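Local coordinates for protein putative acetamidase/formamidase (Yersinia enterocolitica subsp. palearctica serotype O:3, PDB 5UBU) that probably hydrolyses carbon–nitrogen bonds other than peptide bonds in linear amides, at residues D73-L78 and L142-R147; R21-H26 and G53-V58; R271-A276 and Y319-M324. All coordinates share one frame; numbering follows the deposited sequence.

In the fold
The three contacts follow one another along the chain, and none touches another. Contact 2 pairs strand 25-28, at one edge of the nine-stranded mixed sheet, with strand 55-59; contact 3 packs helix 273-291 on strand 319-326, near the other edge. Their centres are 33 Å apart, on opposite sides of the chain's centre. Contact 1 ties helix 75-78 to a separate antiparallel sheet, 39 Å from contact 2 and 29 Å from contact 3 between centres. Sodium ions sit at Asn-193, Asp-195 and Asp-220 and at Asp-220, His-222 and Glu-236. The side chains of Pro-75 and Tyr-319 lie about 13 and 12 Å from a bound sodium. Contacts 1 and 3 both reach the second subunit.

Contact 1: residues D73-L78 and L142-R147; sequences DIPSQL and LPEKVR
The carboxylate of Glu-144 has the CG2 methyl of Ile-74 over one face, 3.4 Å from Glu-144 CD, while Ser-76 meets its oxygens from the rim. The puckered ring of Pro-75 turns its CD and CG atoms to the Glu-144 chain and to Val-146. This is an acidic side chain brought to the N-terminus of a short helix: Ile-74 occupies the N-cap position, and Pro-75 and Ser-76 begin helix 75-78. Glu-144 OE1 accepts two hydrogen bonds from Ser-76. The hydroxyl OG lies 2.7 Å from Glu-144 OE1, on the syn lone pair, and the backbone N of Ser-76 also donates to OE1, nearly straight at 163°, although its modelled length is too short to be trusted at this resolution. A negative group here would be expected to interact favourably with the helix dipole. Glu-144 reaches the helix because its chain runs outward with CG opposite the backbone N (chi1 -162°) and stays extended beyond it. On the way, its CG passes 3.6 Å from Pro-75 CD.

Glu-144 leads into strand 145-151, which pairs with strand 117-122 and whose Lys-145 and Arg-147 pack on Met-301 of the second subunit. Just before the N-cap residue, Asp-73 directs its carboxylate to Ser-69 N. Two residues beyond Glu-144, Val-146 fills the adjoining apolar corner, its CG2 methyl 3.7 Å from Pro-75 CD and equally far, 3.7 Å, from the carbonyl oxygen Asp-73 O.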
loop_
_atom_site.group_PDB
_atom_site.type_symbol
_atom_site.label_atom_id
_atom_site.label_comp_id
_atom_site.label_asym_id
_atom_site.label_seq_id
_atom_site.Cartn_x
_atom_site.Cartn_y
_atom_site.Cartn_z
ATOM N N ASP B 73 -5.151 -17.033 -30.391
ATOM C CA ASP B 73 -6.184 -17.205 -29.368
ATOM C C ASP B 73 -6.372 -15.891 -28.626
ATOM O O ASP B 73 -5.450 -15.089 -28.508
ATOM C CB ASP B 73 -5.830 -18.313 -28.357
ATOM C CG ASP B 73 -5.918 -19.719 -28.946
ATOM O OD1 ASP B 73 -6.500 -19.894 -30.035
ATOM O OD2 ASP B 73 -5.432 -20.665 -28.297
ATOM N N ILE B 74 -7.582 -15.703 -28.117
ATOM C CA ILE B 74 -7.969 -14.503 -27.400
ATOM C C ILE B 74 -8.301 -14.902 -25.959
ATOM O O ILE B 74 -9.373 -15.451 -25.701
ATOM C CB ILE B 74 -9.179 -13.846 -28.099
ATOM C CG1 ILE B 74 -8.815 -13.510 -29.558
ATOM C CG2 ILE B 74 -9.610 -12.579 -27.363
ATOM C CD1 ILE B 74 -9.973 -13.030 -30.397
ATOM N N PRO B 75 -7.360 -14.650 -25.018
ATOM C CA PRO B 75 -7.530 -14.978 -23.606
ATOM C C PRO B 75 -8.867 -14.575 -22.955
ATOM O O PRO B 75 -9.429 -15.372 -22.221
ATOM C CB PRO B 75 -6.374 -14.234 -22.949
ATOM C CG PRO B 75 -5.295 -14.258 -23.965
ATOM C CD PRO B 75 -5.953 -14.314 -25.311
ATOM N N SER B 76 -9.372 -13.373 -23.226
ATOM C CA SER B 76 -10.638 -12.920 -22.620
ATOM C C SER B 76 -11.837 -13.782 -23.016
ATOM O O SER B 76 -12.823 -13.836 -22.286
ATOM C CB SER B 76 -10.924 -11.457 -22.966
ATOM O OG SER B 76 -11.073 -11.271 -24.363
ATOM N N GLN B 77 -11.744 -14.447 -24.168
ATOM C CA GLN B 77 -12.814 -15.323 -24.664
ATOM C C GLN B 77 -12.635 -16.790 -24.246
ATOM O O GLN B 77 -13.607 -17.543 -24.229
ATOM C CB GLN B 77 -12.906 -15.230 -26.188
ATOM C CG GLN B 77 -13.289 -13.846 -26.687
ATOM C CD GLN B 77 -13.287 -13.730 -28.203
ATOM O OE1 GLN B 77 -12.975 -14.685 -28.928
ATOM N NE2 GLN B 77 -13.623 -12.545 -28.692
ATOM N N LEU B 78 -11.406 -17.187 -23.908
ATOM C CA LEU B 78 -11.123 -18.573 -23.503
ATOM C C LEU B 78 -10.896 -18.785 -21.997
ATOM O O LEU B 78 -10.930 -19.919 -21.530
ATOM C CB LEU B 78 -9.903 -19.097 -24.268
ATOM C CG LEU B 78 -9.985 -19.093 -25.795
ATOM C CD1 LEU B 78 -8.661 -19.589 -26.371
ATOM C CD2 LEU B 78 -11.135 -19.951 -26.299
ATOM N N LEU B 142 -4.564 -3.626 -21.563
ATOM C CA LEU B 142 -3.428 -3.751 -22.464
ATOM C C LEU B 142 -3.775 -4.706 -23.598
ATOM O O LEU B 142 -4.743 -5.467 -23.502
ATOM C CB LEU B 142 -2.205 -4.285 -21.715
ATOM C CG LEU B 142 -1.728 -3.491 -20.502
ATOM C CD1 LEU B 142 -0.511 -4.201 -19.928
ATOM C CD2 LEU B 142 -1.407 -2.052 -20.893
ATOM N N PRO B 143 -2.990 -4.674 -24.684
ATOM C CA PRO B 143 -3.286 -5.586 -25.771
ATOM C C PRO B 143 -3.283 -7.013 -25.296
ATOM O O PRO B 143 -2.543 -7.395 -24.387
ATOM C CB PRO B 143 -2.152 -5.336 -26.763
ATOM C CG PRO B 143 -1.802 -3.916 -26.535
ATOM C CD PRO B 143 -1.877 -3.778 -25.036
ATOM N N GLU B 144 -4.119 -7.787 -25.943
ATOM C CA GLU B 144 -4.307 -9.169 -25.621
ATOM C C GLU B 144 -3.315 -9.989 -26.447
ATOM O O GLU B 144 -3.513 -10.187 -27.628
ATOM C CB GLU B 144 -5.775 -9.465 -25.911
ATOM C CG GLU B 144 -6.326 -10.710 -25.274
ATOM C CD GLU B 144 -7.843 -10.662 -25.105
ATOM O OE1 GLU B 144 -8.370 -11.617 -24.511
ATOM O OE2 GLU B 144 -8.503 -9.685 -25.530
ATOM N N LYS B 145 -2.222 -10.413 -25.814
ATOM C CA LYS B 145 -1.164 -11.197 -26.472
ATOM C C LYS B 145 -0.948 -12.612 -25.933
ATOM O O LYS B 145 -1.200 -12.900 -24.767
ATOM C CB LYS B 145 0.179 -10.451 -26.431
ATOM C CG LYS B 145 0.536 -9.641 -27.665
ATOM C CD LYS B 145 -0.376 -8.467 -27.957
ATOM C CE LYS B 145 -0.134 -7.964 -29.385
ATOM N NZ LYS B 145 1.297 -7.658 -29.683
ATOM N N VAL B 146 -0.445 -13.467 -26.820
ATOM C CA VAL B 146 -0.126 -14.857 -26.525
ATOM C C VAL B 146 1.147 -15.240 -27.279
ATOM O O VAL B 146 1.299 -14.932 -28.470
ATOM C CB VAL B 146 -1.255 -15.823 -26.975
ATOM C CG1 VAL B 146 -0.855 -17.277 -26.760
ATOM C CG2 VAL B 146 -2.546 -15.509 -26.236
ATOM N N ARG B 147 2.052 -15.914 -26.582
ATOM C CA ARG B 147 3.291 -16.390 -27.171
ATOM C C ARG B 147 3.389 -17.891 -26.944
ATOM O O ARG B 147 3.284 -18.336 -25.814
ATOM C CB ARG B 147 4.483 -15.707 -26.535
ATOM C CG ARG B 147 4.661 -14.236 -26.861
ATOM C CD ARG B 147 4.923 -13.964 -28.346
ATOM N NE ARG B 147 5.677 -15.046 -28.983
ATOM C CZ ARG B 147 6.995 -15.244 -28.902
ATOM N NH1 ARG B 147 7.778 -14.444 -28.189
ATOM N NH2 ARG B 147 7.546 -16.271 -29.545
#

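Contact 2: residues R21-H26 and G53-V58; sequences RKPVTH and GDRVIV
Three hydrogen bonds from two residues converge on one oxygen, Asp-54 OD1. Arg-21 grips it end-on with both terminal nitrogens in a salt bridge, NH1 and NH2 each lying 3.0 Å from Asp-54 OD1, and the oxygen sits at the edge of the guanidinium, close to its plane. The third donor is Val-24 N, 3.1 Å from Asp-54 OD1, which comes from well above the carboxylate plane (68° out of it). The bend of the Arg-21 chain at chi3 folds the guanidinium back to the acid. With a cationic group and an amide on one oxygen, negative charge on Asp-54 should be stabilised.

The other oxygen serves His-26. Its NE2 donates to Asp-54 OD2 over 3.0 Å and almost straight (172°), from within the plane of the ring, whereas the carboxylate is met obliquely from above its own plane. OD2 also accepts from Glu-51 N, three residues earlier, so the acid is held from its own turn as well as from segment 21-26, and the His-26 bond fixes the rotation of the imidazole.

Beyond this polar knot the backbones form a parallel beta ladder. Arg-55 N bonds to Val-24 O, His-26 N to Arg-55 O at 2.9 Å and Ile-57 N to His-26 O at 2.8 Å, pairing Thr-25 with Arg-55 and His-26 with Val-56. On the face carrying Thr-25 and Arg-55, the Thr-25 CG2 methyl rests 3.6 Å from Ile-57 CD1, and the Arg-55 guanidinium forms a salt bridge with Glu-107.

Strand 25-28 is outermost in the nine-stranded sheet of this chain, strand 55-59 runs between it and strand 239-248, and strand 48-50 packs against His-26 and Val-56.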
loop_
_atom_site.group_PDB
_atom_site.type_symbol
_atom_site.label_atom_id
_atom_site.label_comp_id
_atom_site.label_asym_id
_atom_site.label_seq_id
_atom_site.Cartn_x
_atom_site.Cartn_y
_atom_site.Cartn_z
ATOM N N ARG B 21 13.767 -44.634 4.492
ATOM C CA ARG B 21 12.854 -45.590 3.855
ATOM C C ARG B 21 13.117 -45.804 2.371
ATOM O O ARG B 21 13.592 -44.896 1.683
ATOM C CB ARG B 21 11.400 -45.110 3.960
ATOM C CG ARG B 21 10.811 -45.110 5.346
ATOM C CD ARG B 21 9.352 -44.650 5.361
ATOM N NE ARG B 21 8.474 -45.429 4.481
ATOM C CZ ARG B 21 8.084 -45.081 3.250
ATOM N NH1 ARG B 21 7.275 -45.891 2.570
ATOM N NH2 ARG B 21 8.468 -43.936 2.687
ATOM N N LYS B 22 12.821 -47.022 1.903
ATOM C CA LYS B 22 12.895 -47.331 0.493
ATOM C C LYS B 22 11.547 -46.752 0.067
ATOM O O LYS B 22 10.495 -47.306 0.408
ATOM C CB LYS B 22 12.949 -48.835 0.217
ATOM C CG LYS B 22 13.044 -49.174 -1.271
ATOM C CD LYS B 22 12.759 -50.643 -1.527
ATOM C CE LYS B 22 12.631 -50.929 -3.017
ATOM N NZ LYS B 22 12.275 -52.360 -3.226
ATOM N N PRO B 23 11.564 -45.636 -0.666
ATOM C CA PRO B 23 10.298 -45.026 -1.004
ATOM C C PRO B 23 9.496 -45.730 -2.086
ATOM O O PRO B 23 10.058 -46.381 -2.963
ATOM C CB PRO B 23 10.720 -43.647 -1.502
ATOM C CG PRO B 23 12.027 -43.890 -2.166
ATOM C CD PRO B 23 12.681 -45.024 -1.416
ATOM N N VAL B 24 8.176 -45.601 -1.981
ATOM C CA VAL B 24 7.247 -46.119 -2.968
ATOM C C VAL B 24 7.052 -44.928 -3.917
ATOM O O VAL B 24 6.836 -43.803 -3.465
ATOM C CB VAL B 24 5.898 -46.536 -2.338
ATOM C CG1 VAL B 24 4.904 -46.960 -3.418
ATOM C CG2 VAL B 24 6.098 -47.651 -1.331
ATOM N N THR B 25 7.176 -45.167 -5.221
ATOM C CA THR B 25 7.004 -44.119 -6.223
ATOM C C THR B 25 5.601 -44.235 -6.803
ATOM O O THR B 25 5.213 -45.287 -7.326
ATOM C CB THR B 25 8.056 -44.237 -7.345
ATOM O OG1 THR B 25 9.366 -44.090 -6.776
ATOM C CG2 THR B 25 7.851 -43.162 -8.426
ATOM N N HIS B 26 4.839 -43.153 -6.686
ATOM C CA HIS B 26 3.472 -43.095 -7.191
ATOM C C HIS B 26 3.461 -42.254 -8.453
ATOM O O HIS B 26 4.214 -41.293 -8.553
ATOM C CB HIS B 26 2.560 -42.471 -6.142
ATOM C CG HIS B 26 2.679 -43.105 -4.790
ATOM N ND1 HIS B 26 1.955 -44.216 -4.417
ATOM C CD2 HIS B 26 3.453 -42.786 -3.726
ATOM C CE1 HIS B 26 2.274 -44.547 -3.179
ATOM N NE2 HIS B 26 3.178 -43.694 -2.737
ATOM N N GLY B 53 8.222 -39.852 2.974
ATOM C CA GLY B 53 9.453 -40.351 2.358
ATOM C C GLY B 53 9.224 -40.842 0.938
ATOM O O GLY B 53 10.167 -40.991 0.193
ATOM N N ASP B 54 7.966 -41.117 0.586
ATOM C CA ASP B 54 7.613 -41.576 -0.763
ATOM C C ASP B 54 7.836 -40.504 -1.827
ATOM O O ASP B 54 7.885 -39.314 -1.533
ATOM C CB ASP B 54 6.135 -42.010 -0.847
ATOM C CG ASP B 54 5.855 -43.349 -0.201
ATOM O OD1 ASP B 54 6.795 -44.036 0.254
ATOM O OD2 ASP B 54 4.663 -43.730 -0.171
ATOM N N ARG B 55 7.961 -40.964 -3.067
ATOM C CA ARG B 55 8.146 -40.103 -4.224
ATOM C C ARG B 55 6.854 -40.080 -5.036
ATOM O O ARG B 55 6.103 -41.061 -5.044
ATOM C CB ARG B 55 9.322 -40.597 -5.076
ATOM C CG ARG B 55 10.666 -40.315 -4.428
ATOM C CD ARG B 55 11.843 -41.031 -5.055
ATOM N NE ARG B 55 12.087 -40.498 -6.395
ATOM C CZ ARG B 55 11.875 -41.145 -7.542
ATOM N NH1 ARG B 55 12.144 -40.541 -8.692
ATOM N NH2 ARG B 55 11.456 -42.408 -7.560
ATOM N N VAL B 56 6.579 -38.950 -5.685
ATOM C CA VAL B 56 5.393 -38.803 -6.522
ATOM C C VAL B 56 5.808 -38.155 -7.840
ATOM O O VAL B 56 6.481 -37.131 -7.842
ATOM C CB VAL B 56 4.299 -37.941 -5.859
ATOM C CG1 VAL B 56 3.058 -37.866 -6.747
ATOM C CG2 VAL B 56 3.924 -38.514 -4.506
ATOM N N ILE B 57 5.419 -38.774 -8.950
ATOM C CA ILE B 57 5.702 -38.272 -10.283
ATOM C C ILE B 57 4.386 -37.666 -10.755
ATOM O O ILE B 57 3.454 -38.394 -11.110
ATOM C CB ILE B 57 6.153 -39.401 -11.234
ATOM C CG1 ILE B 57 7.392 -40.113 -10.665
ATOM C CG2 ILE B 57 6.420 -38.836 -12.632
ATOM C CD1 ILE B 57 7.876 -41.290 -11.498
ATOM N N VAL B 58 4.314 -36.341 -10.759
ATOM C CA VAL B 58 3.095 -35.629 -11.136
ATOM C C VAL B 58 3.070 -35.141 -12.587
ATOM O O VAL B 58 3.992 -34.467 -13.025
ATOM C CB VAL B 58 2.898 -34.380 -10.248
ATOM C CG1 VAL B 58 1.543 -33.743 -10.535
ATOM C CG2 VAL B 58 2.989 -34.746 -8.777
#

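Contact 3: residues R271-A276 and Y319-M324; sequences RPLEDA and YTVGAM
Tyr-319 loses more surface here than any other residue, and Arg-271 and Leu-273 are its main partners. Arg-271 lies over one face of the phenol with its chain extended from CG to NE. The guanidinium and ring planes are only 18° apart, a near-parallel offset overlap. Arg-271 CG makes a CH-pi contact, 4.0 Å from the centroid of the Tyr-319 ring, and farther out Arg-271 NE stands 3.4 Å from Tyr-319 CZ, displaced toward the rim. The phenol oxygen in turn lies over the middle of the guanidinium, Tyr-319 OH being 3.3 Å from Arg-271 CZ. Since OH sits above that plane, no hydrogen bond joins the two groups; Arg-271 NH2 donates instead to Asp-316 O, which steadies the guanidinium against the ring.

Leu-273 works at the other end of the tyrosine. Its backbone N lies at the ring's edge, in plane, and is hydrogen-bonded to Glu-274 OE1 of the second subunit. With CG turned opposite the backbone N (chi1 -170°), its CD1 methyl drops between the aromatic side chain and the next inward-facing residue, 3.6 Å from Tyr-319 CB and 3.4 Å from Val-321 CG2. Ala-276, one turn on, places its CB 3.7 Å from the same Val-321 CG2, so this one valine methyl touches two residues on the same side of the helix. Pro-272, which follows a cis peptide bond, holds the N-cap position and starts the helix just after the arginine.

Arg-271 also packs on Arg-271 of the fourth subunit, so the turn into the helix lies at an interface of the assembly. Within the chain, helix 273-291 packs on strand 319-326, which runs antiparallel between strands 263-270 and 308-313, and farther along Ala-323 meets Ala-280 and Leu-284 of that helix.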
loop_
_atom_site.group_PDB
_atom_site.type_symbol
_atom_site.label_atom_id
_atom_site.label_comp_id
_atom_site.label_asym_id
_atom_site.label_seq_id
_atom_site.Cartn_x
_atom_site.Cartn_y
_atom_site.Cartn_z
ATOM N N ARG B 271 -0.733 -7.946 0.644
ATOM C CA ARG B 271 -0.796 -6.651 -0.025
ATOM C C ARG B 271 -0.972 -5.646 1.112
ATOM O O ARG B 271 -1.730 -5.926 2.046
ATOM C CB ARG B 271 -1.957 -6.502 -0.998
ATOM C CG ARG B 271 -1.884 -7.356 -2.244
ATOM C CD ARG B 271 -2.859 -6.824 -3.288
ATOM N NE ARG B 271 -2.790 -7.569 -4.547
ATOM C CZ ARG B 271 -3.330 -7.173 -5.703
ATOM N NH1 ARG B 271 -3.968 -6.008 -5.797
ATOM N NH2 ARG B 271 -3.200 -7.937 -6.791
ATOM N N PRO B 272 -0.310 -4.485 1.066
ATOM C CA PRO B 272 0.591 -4.085 -0.015
ATOM C C PRO B 272 1.908 -4.865 0.019
ATOM O O PRO B 272 2.117 -5.683 0.923
ATOM C CB PRO B 272 0.781 -2.599 0.234
ATOM C CG PRO B 272 0.643 -2.458 1.712
ATOM C CD PRO B 272 -0.384 -3.468 2.131
ATOM N N LEU B 273 2.780 -4.623 -0.956
ATOM C CA LEU B 273 4.033 -5.384 -1.034
ATOM C C LEU B 273 4.940 -5.234 0.198
ATOM O O LEU B 273 5.679 -6.165 0.501
ATOM C CB LEU B 273 4.789 -5.081 -2.344
ATOM C CG LEU B 273 5.999 -5.961 -2.690
ATOM C CD1 LEU B 273 5.556 -7.402 -2.900
ATOM C CD2 LEU B 273 6.717 -5.456 -3.932
ATOM N N GLU B 274 4.880 -4.095 0.906
ATOM C CA GLU B 274 5.693 -3.909 2.120
ATOM C C GLU B 274 5.339 -4.950 3.192
ATOM O O GLU B 274 6.213 -5.442 3.909
ATOM C CB GLU B 274 5.419 -2.602 2.894
ATOM C CG GLU B 274 5.397 -1.263 2.234
ATOM C CD GLU B 274 4.084 -0.913 1.571
ATOM O OE1 GLU B 274 3.669 -1.719 0.749
ATOM O OE2 GLU B 274 3.542 0.211 1.805
ATOM N N ASP B 275 4.043 -5.214 3.346
ATOM C CA ASP B 275 3.600 -6.153 4.360
ATOM C C ASP B 275 4.019 -7.574 4.033
ATOM O O ASP B 275 4.299 -8.357 4.951
ATOM C CB ASP B 275 2.091 -6.030 4.628
ATOM C CG ASP B 275 1.733 -4.801 5.472
ATOM O OD1 ASP B 275 2.658 -4.112 5.988
ATOM O OD2 ASP B 275 0.508 -4.561 5.639
ATOM N N ALA B 276 4.090 -7.900 2.742
ATOM C CA ALA B 276 4.535 -9.227 2.342
ATOM C C ALA B 276 5.990 -9.372 2.770
ATOM O O ALA B 276 6.403 -10.421 3.292
ATOM C CB ALA B 276 4.403 -9.415 0.847
ATOM N N TYR B 319 0.603 -10.565 -3.179
ATOM C CA TYR B 319 1.964 -10.612 -3.675
ATOM C C TYR B 319 2.765 -11.519 -2.764
ATOM O O TYR B 319 2.395 -11.721 -1.622
ATOM C CB TYR B 319 2.581 -9.219 -3.732
ATOM C CG TYR B 319 1.701 -8.177 -4.392
ATOM C CD1 TYR B 319 1.060 -8.442 -5.601
ATOM C CD2 TYR B 319 1.573 -6.906 -3.850
ATOM C CE1 TYR B 319 0.280 -7.491 -6.218
ATOM C CE2 TYR B 319 0.788 -5.950 -4.464
ATOM C CZ TYR B 319 0.148 -6.246 -5.650
ATOM O OH TYR B 319 -0.624 -5.299 -6.266
ATOM N N THR B 320 3.861 -12.062 -3.271
ATOM C CA THR B 320 4.695 -12.970 -2.504
ATOM C C THR B 320 6.158 -12.547 -2.544
ATOM O O THR B 320 6.694 -12.243 -3.599
ATOM C CB THR B 320 4.547 -14.404 -3.029
ATOM O OG1 THR B 320 3.167 -14.791 -2.967
ATOM C CG2 THR B 320 5.387 -15.377 -2.205
ATOM N N VAL B 321 6.785 -12.556 -1.369
ATOM C CA VAL B 321 8.169 -12.143 -1.181
ATOM C C VAL B 321 8.903 -13.154 -0.311
ATOM O O VAL B 321 8.348 -13.644 0.671
ATOM C CB VAL B 321 8.211 -10.779 -0.456
ATOM C CG1 VAL B 321 9.651 -10.353 -0.175
ATOM C CG2 VAL B 321 7.476 -9.712 -1.266
ATOM N N GLY B 322 10.151 -13.444 -0.661
ATOM C CA GLY B 322 10.977 -14.375 0.102
ATOM C C GLY B 322 12.145 -13.643 0.748
ATOM O O GLY B 322 12.858 -12.916 0.068
ATOM N N ALA B 323 12.327 -13.810 2.058
ATOM C CA ALA B 323 13.445 -13.196 2.786
ATOM C C ALA B 323 14.468 -14.298 3.038
ATOM O O ALA B 323 14.165 -15.280 3.695
ATOM C CB ALA B 323 12.968 -12.595 4.097
HETATM N N MSE B 324 15.681 -14.122 2.528
HETATM C CA MSE B 324 16.728 -15.129 2.643
HETATM C C MSE B 324 17.917 -14.802 3.477
HETATM O O MSE B 324 18.176 -13.650 3.785
HETATM C CB MSE B 324 17.369 -15.242 1.267
HETATM C CG MSE B 324 16.695 -16.237 0.350
HETATM SE SE MSE B 324 16.982 -15.577 -1.482
HETATM C CE MSE B 324 18.817 -16.202 -1.854
#